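Local coordinates for protein BPH (Thiobacillus denitrificans, PDB 5OVS) that probably degrades peptides or proteins as a bacterial proteasome homologue, with fourteen subunits assembled into a double ring around an inner cavity, at residues 139-148 against 165-176; 55-63 against 81-92. All blocks are in the same frame, centred on the assembly; numbering follows the deposited sequence.

Contact 1. Residues 139-148 against 165-176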
loop_
_atom_site.group_PDB
_atom_site.type_symbol
_atom_site.label_atom_id
_atom_site.label_comp_id
_atom_site.label_asym_id
_atom_site.label_seq_id
_atom_site.Cartn_x
_atom_site.Cartn_y
_atom_site.Cartn_z
ATOM N N SER K 139 29.223 9.516 -6.805
ATOM C CA SER K 139 28.377 9.253 -7.970
ATOM C C SER K 139 29.177 9.313 -9.272
ATOM O O SER K 139 28.779 8.716 -10.271
ATOM C CB SER K 139 27.223 10.267 -8.017
ATOM O OG SER K 139 27.712 11.617 -8.047
ATOM N N GLY K 140 30.305 10.030 -9.265
ATOM C CA GLY K 140 31.183 10.088 -10.435
ATOM C C GLY K 140 32.260 9.019 -10.596
ATOM O O GLY K 140 33.056 9.112 -11.520
ATOM N N SER K 141 32.288 8.006 -9.722
ATOM C CA SER K 141 33.323 6.951 -9.783
ATOM C C SER K 141 33.451 6.225 -11.104
ATOM O O SER K 141 34.570 6.053 -11.583
ATOM C CB SER K 141 33.175 5.914 -8.672
ATOM O OG SER K 141 31.858 5.867 -8.199
ATOM N N PRO K 142 32.317 5.792 -11.699
ATOM C CA PRO K 142 32.467 4.954 -12.882
ATOM C C PRO K 142 33.184 5.680 -13.995
ATOM O O PRO K 142 34.084 5.123 -14.616
ATOM C CB PRO K 142 31.026 4.583 -13.250
ATOM C CG PRO K 142 30.145 5.514 -12.523
ATOM C CD PRO K 142 30.903 6.038 -11.354
ATOM N N TYR K 143 32.822 6.933 -14.207
ATOM C CA TYR K 143 33.542 7.814 -15.132
ATOM C C TYR K 143 35.022 7.962 -14.757
ATOM O O TYR K 143 35.887 7.901 -15.634
ATOM C CB TYR K 143 32.902 9.218 -15.162
ATOM C CG TYR K 143 31.411 9.263 -15.390
ATOM C CD1 TYR K 143 30.884 9.320 -16.685
ATOM C CD2 TYR K 143 30.520 9.267 -14.319
ATOM C CE1 TYR K 143 29.515 9.372 -16.908
ATOM C CE2 TYR K 143 29.151 9.312 -14.536
ATOM C CZ TYR K 143 28.662 9.365 -15.836
ATOM O OH TYR K 143 27.320 9.406 -16.060
ATOM N N ALA K 144 35.317 8.183 -13.475
ATOM C CA ALA K 144 36.704 8.324 -13.028
ATOM C C ALA K 144 37.527 7.041 -13.206
ATOM O O ALA K 144 38.714 7.102 -13.583
ATOM C CB ALA K 144 36.766 8.787 -11.577
ATOM N N LEU K 145 36.900 5.899 -12.909
ATOM C CA LEU K 145 37.525 4.595 -13.058
ATOM C C LEU K 145 37.885 4.332 -14.488
ATOM O O LEU K 145 38.999 3.940 -14.763
ATOM C CB LEU K 145 36.597 3.473 -12.590
ATOM C CG LEU K 145 36.339 3.383 -11.096
ATOM C CD1 LEU K 145 35.325 2.279 -10.821
ATOM C CD2 LEU K 145 37.637 3.171 -10.293
ATOM N N GLY K 146 36.923 4.512 -15.397
ATOM C CA GLY K 146 37.175 4.346 -16.819
ATOM C C GLY K 146 38.295 5.233 -17.317
ATOM O O GLY K 146 39.177 4.794 -18.063
ATOM N N ALA K 147 38.277 6.489 -16.888
ATOM C CA ALA K 147 39.320 7.426 -17.279
ATOM C C ALA K 147 40.693 7.000 -16.724
ATOM O O ALA K 147 41.687 6.972 -17.461
ATOM C CB ALA K 147 38.960 8.834 -16.836
ATOM N N MET K 148 40.754 6.647 -15.447
ATOM C CA MET K 148 42.039 6.217 -14.868
ATOM C C MET K 148 42.493 4.867 -15.414
ATOM O O MET K 148 43.687 4.623 -15.558
ATOM C CB MET K 148 41.977 6.202 -13.347
ATOM C CG MET K 148 41.792 7.603 -12.808
ATOM S SD MET K 148 41.793 7.780 -11.034
ATOM C CE MET K 148 40.364 6.787 -10.593
ATOM N N LEU K 165 42.839 13.525 -13.507
ATOM C CA LEU K 165 42.132 13.200 -14.732
ATOM C C LEU K 165 40.843 12.442 -14.409
ATOM O O LEU K 165 39.834 12.630 -15.071
ATOM C CB LEU K 165 43.025 12.410 -15.696
ATOM C CG LEU K 165 42.419 12.188 -17.091
ATOM C CD1 LEU K 165 42.245 13.506 -17.829
ATOM C CD2 LEU K 165 43.264 11.238 -17.923
ATOM N N GLY K 166 40.879 11.601 -13.380
ATOM C CA GLY K 166 39.709 10.843 -12.970
ATOM C C GLY K 166 38.556 11.741 -12.592
ATOM O O GLY K 166 37.404 11.483 -12.919
ATOM N N VAL K 167 38.878 12.819 -11.909
ATOM C CA VAL K 167 37.882 13.769 -11.471
ATOM C C VAL K 167 37.314 14.552 -12.661
ATOM O O VAL K 167 36.126 14.855 -12.681
ATOM C CB VAL K 167 38.501 14.725 -10.437
ATOM C CG1 VAL K 167 37.518 15.823 -10.044
ATOM C CG2 VAL K 167 38.971 13.936 -9.213
ATOM N N MET K 168 38.167 14.880 -13.635
ATOM C CA MET K 168 37.781 15.721 -14.770
ATOM C C MET K 168 36.843 14.986 -15.737
ATOM O O MET K 168 35.988 15.607 -16.383
ATOM C CB MET K 168 39.017 16.198 -15.541
ATOM C CG MET K 168 39.975 17.097 -14.767
ATOM S SD MET K 168 41.641 17.066 -15.470
ATOM C CE MET K 168 41.439 18.272 -16.777
ATOM N N ALA K 169 37.034 13.672 -15.854
ATOM C CA ALA K 169 36.152 12.832 -16.651
ATOM C C ALA K 169 34.748 12.820 -16.055
ATOM O O ALA K 169 33.738 12.880 -16.782
ATOM C CB ALA K 169 36.693 11.415 -16.728
ATOM N N ALA K 170 34.684 12.737 -14.732
ATOM C CA ALA K 170 33.397 12.761 -14.038
ATOM C C ALA K 170 32.717 14.111 -14.204
ATOM O O ALA K 170 31.530 14.181 -14.549
ATOM C CB ALA K 170 33.568 12.423 -12.570
ATOM N N ALA K 171 33.473 15.186 -13.996
ATOM C CA ALA K 171 32.922 16.529 -14.159
ATOM C C ALA K 171 32.412 16.770 -15.578
ATOM O O ALA K 171 31.479 17.518 -15.783
ATOM C CB ALA K 171 33.952 17.561 -13.796
ATOM N N GLU K 172 33.034 16.129 -16.553
ATOM C CA GLU K 172 32.681 16.304 -17.949
ATOM C C GLU K 172 31.303 15.702 -18.240
ATOM O O GLU K 172 30.531 16.251 -19.006
ATOM C CB GLU K 172 33.748 15.641 -18.821
ATOM C CG GLU K 172 33.578 15.837 -20.316
ATOM C CD GLU K 172 34.102 17.178 -20.802
ATOM O OE1 GLU K 172 34.395 18.067 -19.975
ATOM O OE2 GLU K 172 34.225 17.341 -22.026
ATOM N N PHE K 173 30.997 14.578 -17.605
ATOM C CA PHE K 173 29.802 13.826 -17.944
ATOM C C PHE K 173 28.724 13.696 -16.879
ATOM O O PHE K 173 27.624 13.239 -17.203
ATOM C CB PHE K 173 30.212 12.435 -18.434
ATOM C CG PHE K 173 30.920 12.467 -19.738
ATOM C CD1 PHE K 173 30.218 12.714 -20.903
ATOM C CD2 PHE K 173 32.288 12.295 -19.799
ATOM C CE1 PHE K 173 30.870 12.769 -22.123
ATOM C CE2 PHE K 173 32.951 12.324 -21.014
ATOM C CZ PHE K 173 32.240 12.559 -22.180
ATOM N N HIS K 174 29.003 14.101 -15.638
ATOM C CA HIS K 174 28.022 13.919 -14.566
ATOM C C HIS K 174 27.650 15.164 -13.756
ATOM O O HIS K 174 28.516 15.874 -13.224
ATOM C CB HIS K 174 28.480 12.826 -13.615
ATOM C CG HIS K 174 27.368 12.257 -12.803
ATOM N ND1 HIS K 174 27.175 12.585 -11.482
ATOM C CD2 HIS K 174 26.360 11.419 -13.139
ATOM C CE1 HIS K 174 26.105 11.955 -11.030
ATOM N NE2 HIS K 174 25.590 11.247 -12.019
ATOM N N ASP K 175 26.345 15.372 -13.590
ATOM C CA ASP K 175 25.846 16.644 -13.061
ATOM C C ASP K 175 26.118 16.888 -11.563
ATOM O O ASP K 175 25.875 17.995 -11.065
ATOM C CB ASP K 175 24.358 16.834 -13.397
ATOM C CG ASP K 175 23.451 15.814 -12.724
ATOM O OD1 ASP K 175 23.868 15.191 -11.729
ATOM O OD2 ASP K 175 22.289 15.646 -13.204
ATOM N N GLU K 176 26.610 15.876 -10.854
ATOM C CA GLU K 176 26.944 16.028 -9.445
ATOM C C GLU K 176 28.431 16.319 -9.194
ATOM O O GLU K 176 28.846 16.438 -8.054
ATOM C CB GLU K 176 26.494 14.781 -8.660
ATOM C CG GLU K 176 24.993 14.533 -8.744
ATOM C CD GLU K 176 24.492 13.426 -7.830
ATOM O OE1 GLU K 176 25.280 12.557 -7.411
ATOM O OE2 GLU K 176 23.284 13.417 -7.521
HETATM O O HOH W 1 29.219 12.980 -9.666
#
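Tyr143 sets CG beside its backbone N (chi1 -51°), while His174 turns CG away from its own N (chi1 -160°); the phenol thus reaches the imidazole, their planes 41° apart. Tyr143 lies on helix 141-151 and His174 directly follows helix 159-173; the two helices form one outer layer of the alpha-beta-beta-alpha sandwich of the Ntn-hydrolase fold. The Tyr143 ring fills the corner where helix 159-173 ends, with CE1 3.5 Å from Phe173 CB and CE2 3.7 Å from His174 CB. With an alanine in place of Tyr143, a gap would probably open beside those two CB atoms and the imidazole would be freer to turn. Elsewhere small residues let the axes of 141-148 and 165-173 approach to 7.3 Å. Ala144 CB lies 3.1 Å from Gly166 O; any CB on Gly166 would strike Met148 SD, and one on Gly140 would strike Ala170 CB. Ala147 CB and Ala169 CB meet tightly at 3.4 Å. Backbone hydrogen bonds join Gly140 and Glu176 to Thr1, the N-terminal threonine that serves as nucleophile in proteasome relatives. Nearby, a water 2.8 Å from His174 ND1 donates to Ser139 OG (2.6 Å), which itself donates to the anti lone pair of Glu176 OE1 at 2.7 Å.

Contact 2. Residues 55-63 against 81-92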
loop_
_atom_site.group_PDB
_atom_site.type_symbol
_atom_site.label_atom_id
_atom_site.label_comp_id
_atom_site.label_asym_id
_atom_site.label_seq_id
_atom_site.Cartn_x
_atom_site.Cartn_y
_atom_site.Cartn_z
ATOM N N LYS K 55 32.249 16.423 6.017
ATOM C CA LYS K 55 33.599 16.967 6.154
ATOM C C LYS K 55 33.732 17.819 7.427
ATOM O O LYS K 55 34.792 17.841 8.063
ATOM C CB LYS K 55 34.022 17.738 4.890
ATOM C CG LYS K 55 33.167 18.944 4.535
ATOM C CD LYS K 55 33.970 19.953 3.739
ATOM C CE LYS K 55 33.103 21.040 3.145
ATOM N NZ LYS K 55 32.453 20.574 1.891
ATOM N N LEU K 56 32.643 18.480 7.805
ATOM C CA LEU K 56 32.599 19.289 9.023
ATOM C C LEU K 56 32.493 18.373 10.225
ATOM O O LEU K 56 33.212 18.540 11.224
ATOM C CB LEU K 56 31.412 20.239 8.989
ATOM C CG LEU K 56 31.370 21.108 7.730
ATOM C CD1 LEU K 56 29.986 21.688 7.510
ATOM C CD2 LEU K 56 32.428 22.196 7.799
ATOM N N ILE K 57 31.612 17.382 10.118
ATOM C CA ILE K 57 31.493 16.385 11.180
ATOM C C ILE K 57 32.859 15.745 11.444
ATOM O O ILE K 57 33.315 15.719 12.591
ATOM C CB ILE K 57 30.431 15.305 10.874
ATOM C CG1 ILE K 57 29.025 15.908 10.923
ATOM C CG2 ILE K 57 30.496 14.173 11.892
ATOM C CD1 ILE K 57 27.938 15.013 10.365
ATOM N N LEU K 58 33.525 15.280 10.386
ATOM C CA LEU K 58 34.756 14.485 10.547
ATOM C C LEU K 58 35.924 15.257 11.140
ATOM O O LEU K 58 36.610 14.736 12.006
ATOM C CB LEU K 58 35.166 13.824 9.230
ATOM C CG LEU K 58 34.253 12.741 8.623
ATOM C CD1 LEU K 58 35.111 11.666 7.969
ATOM C CD2 LEU K 58 33.318 12.083 9.623
ATOM N N ALA K 59 36.129 16.491 10.684
ATOM C CA ALA K 59 37.153 17.389 11.237
ATOM C C ALA K 59 36.922 17.670 12.718
ATOM O O ALA K 59 37.836 17.563 13.524
ATOM C CB ALA K 59 37.188 18.689 10.454
ATOM N N ASP K 60 35.693 18.032 13.059
ATOM C CA ASP K 60 35.253 18.182 14.450
ATOM C C ASP K 60 35.580 16.921 15.247
ATOM O O ASP K 60 36.279 16.965 16.266
ATOM C CB ASP K 60 33.746 18.439 14.477
ATOM C CG ASP K 60 33.244 18.893 15.819
ATOM O OD1 ASP K 60 33.335 20.103 16.104
ATOM O OD2 ASP K 60 32.712 18.061 16.575
ATOM N N TYR K 61 35.099 15.786 14.763
ATOM C CA TYR K 61 35.322 14.522 15.448
ATOM C C TYR K 61 36.811 14.250 15.700
ATOM O O TYR K 61 37.210 13.951 16.827
ATOM C CB TYR K 61 34.701 13.367 14.665
ATOM C CG TYR K 61 34.922 12.031 15.329
ATOM C CD1 TYR K 61 34.244 11.691 16.499
ATOM C CD2 TYR K 61 35.824 11.108 14.798
ATOM C CE1 TYR K 61 34.452 10.467 17.118
ATOM C CE2 TYR K 61 36.040 9.884 15.405
ATOM C CZ TYR K 61 35.354 9.564 16.563
ATOM O OH TYR K 61 35.568 8.344 17.162
ATOM N N PHE K 62 37.623 14.358 14.651
ATOM C CA PHE K 62 39.039 13.995 14.746
ATOM C C PHE K 62 39.838 15.016 15.542
ATOM O O PHE K 62 40.815 14.654 16.199
ATOM C CB PHE K 62 39.654 13.755 13.355
ATOM C CG PHE K 62 39.169 12.487 12.686
ATOM C CD1 PHE K 62 39.305 11.249 13.314
ATOM C CD2 PHE K 62 38.580 12.522 11.421
ATOM C CE1 PHE K 62 38.861 10.082 12.698
ATOM C CE2 PHE K 62 38.133 11.358 10.807
ATOM C CZ PHE K 62 38.278 10.139 11.443
ATOM N N ALA K 63 39.418 16.280 15.499
ATOM C CA ALA K 63 40.000 17.319 16.352
ATOM C C ALA K 63 39.724 17.050 17.837
ATOM O O ALA K 63 40.578 17.324 18.693
ATOM C CB ALA K 63 39.477 18.691 15.959
ATOM N N TRP K 81 36.822 3.657 11.987
ATOM C CA TRP K 81 35.515 3.878 11.360
ATOM C C TRP K 81 34.377 3.250 12.142
ATOM O O TRP K 81 33.292 3.824 12.219
ATOM C CB TRP K 81 35.490 3.431 9.894
ATOM C CG TRP K 81 35.383 4.592 8.980
ATOM C CD1 TRP K 81 34.338 4.893 8.170
ATOM C CD2 TRP K 81 36.333 5.653 8.829
ATOM N NE1 TRP K 81 34.587 6.060 7.493
ATOM C CE2 TRP K 81 35.805 6.549 7.882
ATOM C CE3 TRP K 81 37.587 5.923 9.394
ATOM C CZ2 TRP K 81 36.481 7.701 7.482
ATOM C CZ3 TRP K 81 38.264 7.070 8.996
ATOM C CH2 TRP K 81 37.706 7.943 8.045
ATOM N N ASN K 82 34.619 2.096 12.751
ATOM C CA ASN K 82 33.577 1.476 13.561
ATOM C C ASN K 82 33.242 2.314 14.790
ATOM O O ASN K 82 32.083 2.469 15.117
ATOM C CB ASN K 82 33.961 0.063 13.984
ATOM C CG ASN K 82 32.760 -0.746 14.430
ATOM O OD1 ASN K 82 31.883 -1.065 13.625
ATOM N ND2 ASN K 82 32.708 -1.069 15.711
ATOM N N THR K 83 34.263 2.848 15.461
ATOM C CA THR K 83 34.076 3.790 16.568
ATOM C C THR K 83 33.428 5.091 16.068
ATOM O O THR K 83 32.479 5.573 16.668
ATOM C CB THR K 83 35.422 4.094 17.275
ATOM O OG1 THR K 83 35.918 2.897 17.886
ATOM C CG2 THR K 83 35.283 5.162 18.351
ATOM N N LEU K 84 33.929 5.647 14.968
ATOM C CA LEU K 84 33.329 6.840 14.364
ATOM C C LEU K 84 31.834 6.676 14.166
ATOM O O LEU K 84 31.071 7.581 14.482
ATOM C CB LEU K 84 33.968 7.162 13.011
ATOM C CG LEU K 84 33.231 8.164 12.105
ATOM C CD1 LEU K 84 33.175 9.534 12.748
ATOM C CD2 LEU K 84 33.922 8.268 10.764
ATOM N N HIS K 85 31.416 5.522 13.644
ATOM C CA HIS K 85 30.004 5.308 13.328
ATOM C C HIS K 85 29.107 5.470 14.561
ATOM O O HIS K 85 27.995 6.015 14.471
ATOM C CB HIS K 85 29.776 3.931 12.707
ATOM C CG HIS K 85 28.358 3.696 12.311
ATOM N ND1 HIS K 85 27.807 4.248 11.178
ATOM C CD2 HIS K 85 27.361 3.019 12.928
ATOM C CE1 HIS K 85 26.534 3.905 11.105
ATOM N NE2 HIS K 85 26.240 3.154 12.150
ATOM N N GLY K 86 29.601 4.997 15.705
ATOM C CA GLY K 86 28.905 5.142 16.977
ATOM C C GLY K 86 28.803 6.588 17.409
ATOM O O GLY K 86 27.828 6.973 18.036
ATOM N N ALA K 87 29.812 7.384 17.071
ATOM C CA ALA K 87 29.764 8.825 17.313
ATOM C C ALA K 87 28.843 9.552 16.325
ATOM O O ALA K 87 28.186 10.516 16.704
ATOM C CB ALA K 87 31.163 9.417 17.274
ATOM N N LEU K 88 28.791 9.103 15.069
ATOM C CA LEU K 88 27.871 9.697 14.076
ATOM C C LEU K 88 26.417 9.592 14.510
ATOM O O LEU K 88 25.639 10.518 14.323
ATOM C CB LEU K 88 28.022 9.040 12.707
ATOM C CG LEU K 88 29.341 9.286 11.976
ATOM C CD1 LEU K 88 29.435 8.426 10.727
ATOM C CD2 LEU K 88 29.519 10.755 11.620
ATOM N N LYS K 89 26.057 8.452 15.086
ATOM C CA LYS K 89 24.711 8.248 15.600
ATOM C C LYS K 89 24.479 9.023 16.886
ATOM O O LYS K 89 23.438 9.646 17.057
ATOM C CB LYS K 89 24.475 6.776 15.877
ATOM C CG LYS K 89 24.466 5.934 14.625
ATOM C CD LYS K 89 24.387 4.464 14.973
ATOM C CE LYS K 89 22.992 4.071 15.443
ATOM N NZ LYS K 89 22.965 2.633 15.821
ATOM N N GLU K 90 25.453 8.977 17.791
ATOM C CA GLU K 90 25.275 9.525 19.129
ATOM C C GLU K 90 25.352 11.047 19.212
ATOM O O GLU K 90 24.583 11.644 19.941
ATOM C CB GLU K 90 26.294 8.924 20.091
ATOM C CG GLU K 90 25.954 9.206 21.550
ATOM C CD GLU K 90 27.091 8.891 22.494
ATOM O OE1 GLU K 90 28.102 8.308 22.040
ATOM O OE2 GLU K 90 26.967 9.236 23.693
ATOM N N HIS K 91 26.280 11.670 18.491
ATOM C CA HIS K 91 26.508 13.115 18.615
ATOM C C HIS K 91 26.157 13.943 17.396
ATOM O O HIS K 91 25.984 15.140 17.530
ATOM C CB HIS K 91 27.969 13.397 18.967
ATOM C CG HIS K 91 28.459 12.628 20.154
ATOM N ND1 HIS K 91 28.096 12.943 21.446
ATOM C CD2 HIS K 91 29.273 11.550 20.243
ATOM C CE1 HIS K 91 28.669 12.094 22.283
ATOM N NE2 HIS K 91 29.391 11.238 21.578
ATOM N N TYR K 92 26.071 13.339 16.215
ATOM C CA TYR K 92 25.937 14.113 14.973
ATOM C C TYR K 92 24.670 13.798 14.160
ATOM O O TYR K 92 24.545 14.226 13.007
ATOM C CB TYR K 92 27.186 13.949 14.093
ATOM C CG TYR K 92 28.495 14.353 14.756
ATOM C CD1 TYR K 92 28.893 15.682 14.808
ATOM C CD2 TYR K 92 29.340 13.395 15.308
ATOM C CE1 TYR K 92 30.090 16.047 15.411
ATOM C CE2 TYR K 92 30.541 13.747 15.901
ATOM C CZ TYR K 92 30.909 15.068 15.953
ATOM O OH TYR K 92 32.099 15.404 16.545
#
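Ile57 pushes its CG2 methyl onto the face of the Tyr92 ring, 3.6 Å from the centroid and 15° off the normal, a CH-pi contact in the helical layer that covers the sheet with strands 38-41 and 44-48 in this Ntn-hydrolase fold. Here segments 55-63 and 81-91, on helices 54-64 and 74-91, run at 111° to each other, and because large side chains stand between them their axes stay 11.6 Å apart at closest approach. The same methyl is wedged on another flank by Leu88 CD2, also 3.6 Å away, so a beta-branched residue suits the corner formed by the leucine and the aromatic ring. His91 CB lies over the opposite face of Tyr92. The second large bump is Tyr61: with CG anti to its backbone N (chi1 179°), it projects across helix 74-91. Leu84 CD1 sits over one of its faces, 4.0 Å from the centroid, and the shallow dip at Ala87 receives its rim, CE1 lying 3.5 Å from Ala87 CB. Its OH meets the methyl CG2 of Thr83. Nearer the sheet, Leu58 CD2 meets the Leu84 methyls, the two side chains crossing at about a right angle, and CD1 turns to Trp81, while Leu84 CD2 covers the centre of a Trp81 face. Phe62 CZ abuts Trp81 CZ3 at 3.9 Å, and both Leu58 and Phe62 also rest on strand 38-41. Phe78 of a neighbouring subunit packs against Ile57, so the seam lies close to a subunit interface. Beside the Ile57 contact, Tyr92 OH donates to the anti lone pair of Asp60 OD2 at 2.7 Å, with carboxylate and ring planes nearly perpendicular.

Contacts 1 and 2 lie on opposite sides of the chain's centre, their own centres 28 Å apart, and share neither helices nor sheet. Each joins the two helices of one outer layer: contact 1 covers the sheet holding strands 3-8 and 134-137, contact 2 the sheet holding 38-41 and 44-48. Both are largely buried and both border other subunits, yet they are built differently. Glycines and alanines bring the backbones of contact 1 close together, and its polar end adjoins the chain's N terminus. In contact 2 bulky aromatic and branched side chains hold the helices farther apart, and the one hydrogen bond between its two segments is a tyrosine-aspartate pair.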